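Local atomic coordinates of putative sugar ABC transporter (Yersinia enterocolitica subsp. enterocolitica 8081, PDB entry 5ULB), a protein that probably binds methylthioribose-like sugars in the periplasm and delivers them to an ABC transporter for import into the cell. Residues Pro253-Val258 and Ile293-Leu298. Sequence-based numbering, arbitrary orientation.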
ATOM      1  N   PRO A 253      18.293  -3.965 -12.926  1.00 14.19           N
ATOM      2  CA  PRO A 253      17.286  -3.611 -13.931  1.00 16.30           C
ATOM      3  C   PRO A 253      16.090  -2.840 -13.351  1.00 14.65           C
ATOM      4  O   PRO A 253      15.146  -2.601 -14.064  1.00 15.13           O
ATOM      5  CB  PRO A 253      16.819  -4.943 -14.436  1.00 20.77           C
ATOM      6  CG  PRO A 253      16.993  -5.848 -13.386  1.00 21.47           C
ATOM      7  CD  PRO A 253      18.147  -5.383 -12.596  1.00 17.10           C
ATOM      8  N   TRP A 254      16.120  -2.449 -12.078  1.00 12.88           N
ATOM      9  CA  TRP A 254      14.932  -1.852 -11.428  1.00 13.29           C
ATOM     10  C   TRP A 254      14.922  -0.335 -11.700  1.00 12.22           C
ATOM     11  O   TRP A 254      15.595   0.423 -11.025  1.00 12.80           O
ATOM     12  CB  TRP A 254      14.966  -2.145  -9.916  1.00 13.50           C
ATOM     13  CG  TRP A 254      13.678  -1.816  -9.179  1.00 13.82           C
ATOM     14  CD1 TRP A 254      12.838  -0.718  -9.311  1.00 16.09           C
ATOM     15  CD2 TRP A 254      13.010  -2.619  -8.210  1.00 11.06           C
ATOM     16  NE1 TRP A 254      11.796  -0.816  -8.480  1.00 14.70           N
ATOM     17  CE2 TRP A 254      11.858  -1.964  -7.791  1.00 11.08           C
ATOM     18  CE3 TRP A 254      13.318  -3.868  -7.609  1.00 12.42           C
ATOM     19  CZ2 TRP A 254      10.986  -2.497  -6.835  1.00 11.35           C
ATOM     20  CZ3 TRP A 254      12.443  -4.406  -6.725  1.00 13.15           C
ATOM     21  CH2 TRP A 254      11.328  -3.714  -6.351  1.00 13.27           C
ATOM     22  N   LYS A 255      14.167   0.076 -12.719  1.00 11.48           N
ATOM     23  CA  LYS A 255      14.245   1.420 -13.260  1.00 12.12           C
ATOM     24  C   LYS A 255      13.424   2.480 -12.526  1.00 11.79           C
ATOM     25  O   LYS A 255      13.861   3.633 -12.479  1.00 13.49           O
ATOM     26  CB  LYS A 255      13.797   1.412 -14.730  1.00 14.27           C
ATOM     27  CG  LYS A 255      14.533   0.621 -15.652  1.00 17.88           C
ATOM     28  CD  LYS A 255      16.005   0.697 -15.450  1.00 28.58           C
ATOM     29  CE  LYS A 255      16.473   1.792 -16.211  1.00 39.28           C
ATOM     30  NZ  LYS A 255      17.220   1.072 -17.346  1.00 62.41           N
ATOM     31  N   VAL A 256      12.287   2.095 -11.975  1.00 11.61           N
ATOM     32  CA  VAL A 256      11.400   3.087 -11.366  1.00 11.22           C
ATOM     33  C   VAL A 256      10.519   2.372 -10.372  1.00  9.36           C
ATOM     34  O   VAL A 256      10.110   1.229 -10.591  1.00 10.65           O
ATOM     35  CB  VAL A 256      10.605   3.837 -12.328  1.00 15.20           C
ATOM     36  CG1 VAL A 256       9.506   3.054 -13.025  1.00 17.04           C
ATOM     37  CG2 VAL A 256       9.924   5.102 -11.777  1.00 15.98           C
ATOM     38  N   SER A 257      10.167   3.119  -9.307  1.00 10.46           N
ATOM     39  CA  SER A 257       9.102   2.739  -8.389  1.00 10.04           C
ATOM     40  C   SER A 257       8.212   3.983  -8.292  1.00 10.48           C
ATOM     41  O   SER A 257       8.712   5.084  -8.009  1.00 12.32           O
ATOM     42  CB  SER A 257       9.570   2.414  -6.986  1.00 11.96           C
ATOM     43  OG  SER A 257      10.034   1.046  -6.906  1.00 15.86           O
ATOM     44  N   VAL A 258       6.910   3.803  -8.390  1.00  8.32           N
ATOM     45  CA  VAL A 258       5.933   4.867  -8.209  1.00  8.70           C
ATOM     46  C   VAL A 258       5.164   4.500  -6.916  1.00  7.56           C
ATOM     47  O   VAL A 258       4.619   3.387  -6.894  1.00  9.88           O
ATOM     48  CB  VAL A 258       5.018   5.017  -9.428  1.00  9.62           C
ATOM     49  CG1 VAL A 258       4.106   6.195  -9.194  1.00 10.77           C
ATOM     50  CG2 VAL A 258       5.840   5.237 -10.678  1.00 10.89           C
ATOM     51  N   ILE A 293       9.885   7.569  -8.331  1.00 12.01           N
ATOM     52  CA  ILE A 293      11.229   7.465  -7.802  1.00 13.04           C
ATOM     53  C   ILE A 293      12.109   6.791  -8.864  1.00 14.86           C
ATOM     54  O   ILE A 293      11.994   5.610  -9.099  1.00 14.04           O
ATOM     55  CB  ILE A 293      11.291   6.630  -6.492  1.00 13.56           C
ATOM     56  CG1 ILE A 293      10.309   7.151  -5.468  1.00 14.70           C
ATOM     57  CG2 ILE A 293      12.730   6.544  -5.918  1.00 16.37           C
ATOM     58  CD1 ILE A 293      10.033   6.228  -4.312  1.00 19.02           C
ATOM     59  N   PRO A 294      12.952   7.538  -9.527  1.00 14.74           N
ATOM     60  CA  PRO A 294      13.850   6.954 -10.617  1.00 14.72           C
ATOM     61  C   PRO A 294      15.126   6.334 -10.039  1.00 13.39           C
ATOM     62  O   PRO A 294      15.722   6.872  -9.131  1.00 16.31           O
ATOM     63  CB  PRO A 294      14.190   8.131 -11.529  1.00 17.20           C
ATOM     64  CG  PRO A 294      14.134   9.308 -10.566  1.00 19.88           C
ATOM     65  CD  PRO A 294      13.148   9.019  -9.453  1.00 17.02           C
ATOM     66  N   GLN A 295      15.540   5.239 -10.635  1.00 12.97           N
ATOM     67  CA  GLN A 295      16.758   4.551 -10.239  1.00 12.94           C
ATOM     68  C   GLN A 295      17.955   5.463 -10.197  1.00 15.61           C
ATOM     69  O   GLN A 295      18.772   5.399  -9.286  1.00 17.66           O
ATOM     70  CB  GLN A 295      17.020   3.423 -11.214  1.00 14.19           C
ATOM     71  CG  GLN A 295      18.281   2.635 -11.004  1.00 14.73           C
ATOM     72  CD  GLN A 295      18.436   1.490 -11.930  1.00 14.37           C
ATOM     73  OE1 GLN A 295      18.166   1.622 -13.132  1.00 19.85           O
ATOM     74  NE2 GLN A 295      18.900   0.318 -11.409  1.00 16.19           N
ATOM     75  N   ALA A 296      18.068   6.358 -11.173  1.00 16.86           N
ATOM     76  CA  ALA A 296      19.313   7.182 -11.236  1.00 18.94           C
ATOM     77  C   ALA A 296      19.465   8.049  -9.963  1.00 19.70           C
ATOM     78  O   ALA A 296      20.609   8.315  -9.528  1.00 21.89           O
ATOM     79  CB  ALA A 296      19.331   8.020 -12.428  1.00 21.89           C
ATOM     80  N   LEU A 297      18.340   8.505  -9.418  1.00 21.38           N
ATOM     81  CA  LEU A 297      18.395   9.251  -8.164  1.00 20.58           C
ATOM     82  C   LEU A 297      19.088   8.473  -7.033  1.00 19.14           C
ATOM     83  O   LEU A 297      19.926   9.033  -6.290  1.00 24.20           O
ATOM     84  CB  LEU A 297      16.962   9.749  -7.807  1.00 22.11           C
ATOM     85  CG  LEU A 297      16.846  10.588  -6.571  1.00 23.94           C
ATOM     86  CD1 LEU A 297      17.512  11.920  -6.781  1.00 29.21           C
ATOM     87  CD2 LEU A 297      15.383  10.774  -6.178  1.00 25.86           C
ATOM     88  N   LEU A 298      18.645   7.260  -6.869  1.00 16.91           N
ATOM     89  CA  LEU A 298      19.201   6.402  -5.872  1.00 18.66           C
ATOM     90  C   LEU A 298      20.643   6.044  -6.114  1.00 20.10           C
ATOM     91  O   LEU A 298      21.466   6.061  -5.175  1.00 20.71           O
ATOM     92  CB  LEU A 298      18.299   5.176  -5.655  1.00 18.74           C
ATOM     93  CG  LEU A 298      17.280   5.266  -4.574  1.00 21.48           C
ATOM     94  CD1 LEU A 298      17.901   5.461  -3.159  1.00 24.40           C
ATOM     95  CD2 LEU A 298      16.390   6.378  -4.904  1.00 18.43           C
TER
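S257 and I293 face each other as an antiparallel hydrogen-bonded pair, with S257 N to I293 O at 3.1 Å and I293 N to S257 O at 2.8 Å. One step along, V256 and P294 form the non-hydrogen-bonded pair, and V256 CA makes a CA-H...O contact with I293 O. The pairing ends where P294 takes the N-cap position: Q295 N, already in the helix, still donates to K255 O at 3.0 Å, but from above the carbonyl plane, 43° out of it. The Q295 side chain runs back alongside the start of strand 254-259. With CG anti to the backbone N (chi1 177°) and the chain straight beyond, its CB, CG and CD pass W254 O, Q295 CD 3.2 Å from W254 O. Q295 OE1 rests against the aliphatic part of K255, 3.3 Å from K255 CD, while NE2 bonds to M247 O and S252 O, which fixes the amide's rotation. V256 lays CG2 on I293 O. Within 253-258, W254 NE1 donates to S257 OG at 3.0 Å, and that hydroxyl also bonds to the backbone O of D238, a residue of the sugar pocket. Strand 254-259 lies between 285-294 and 233-237 in the sheet of one lobe of this periplasmic-binding-protein fold; M247 of helix 241-248 packs against both W254 and I293, and helix 214-226 meets W254 through T217 and Y221.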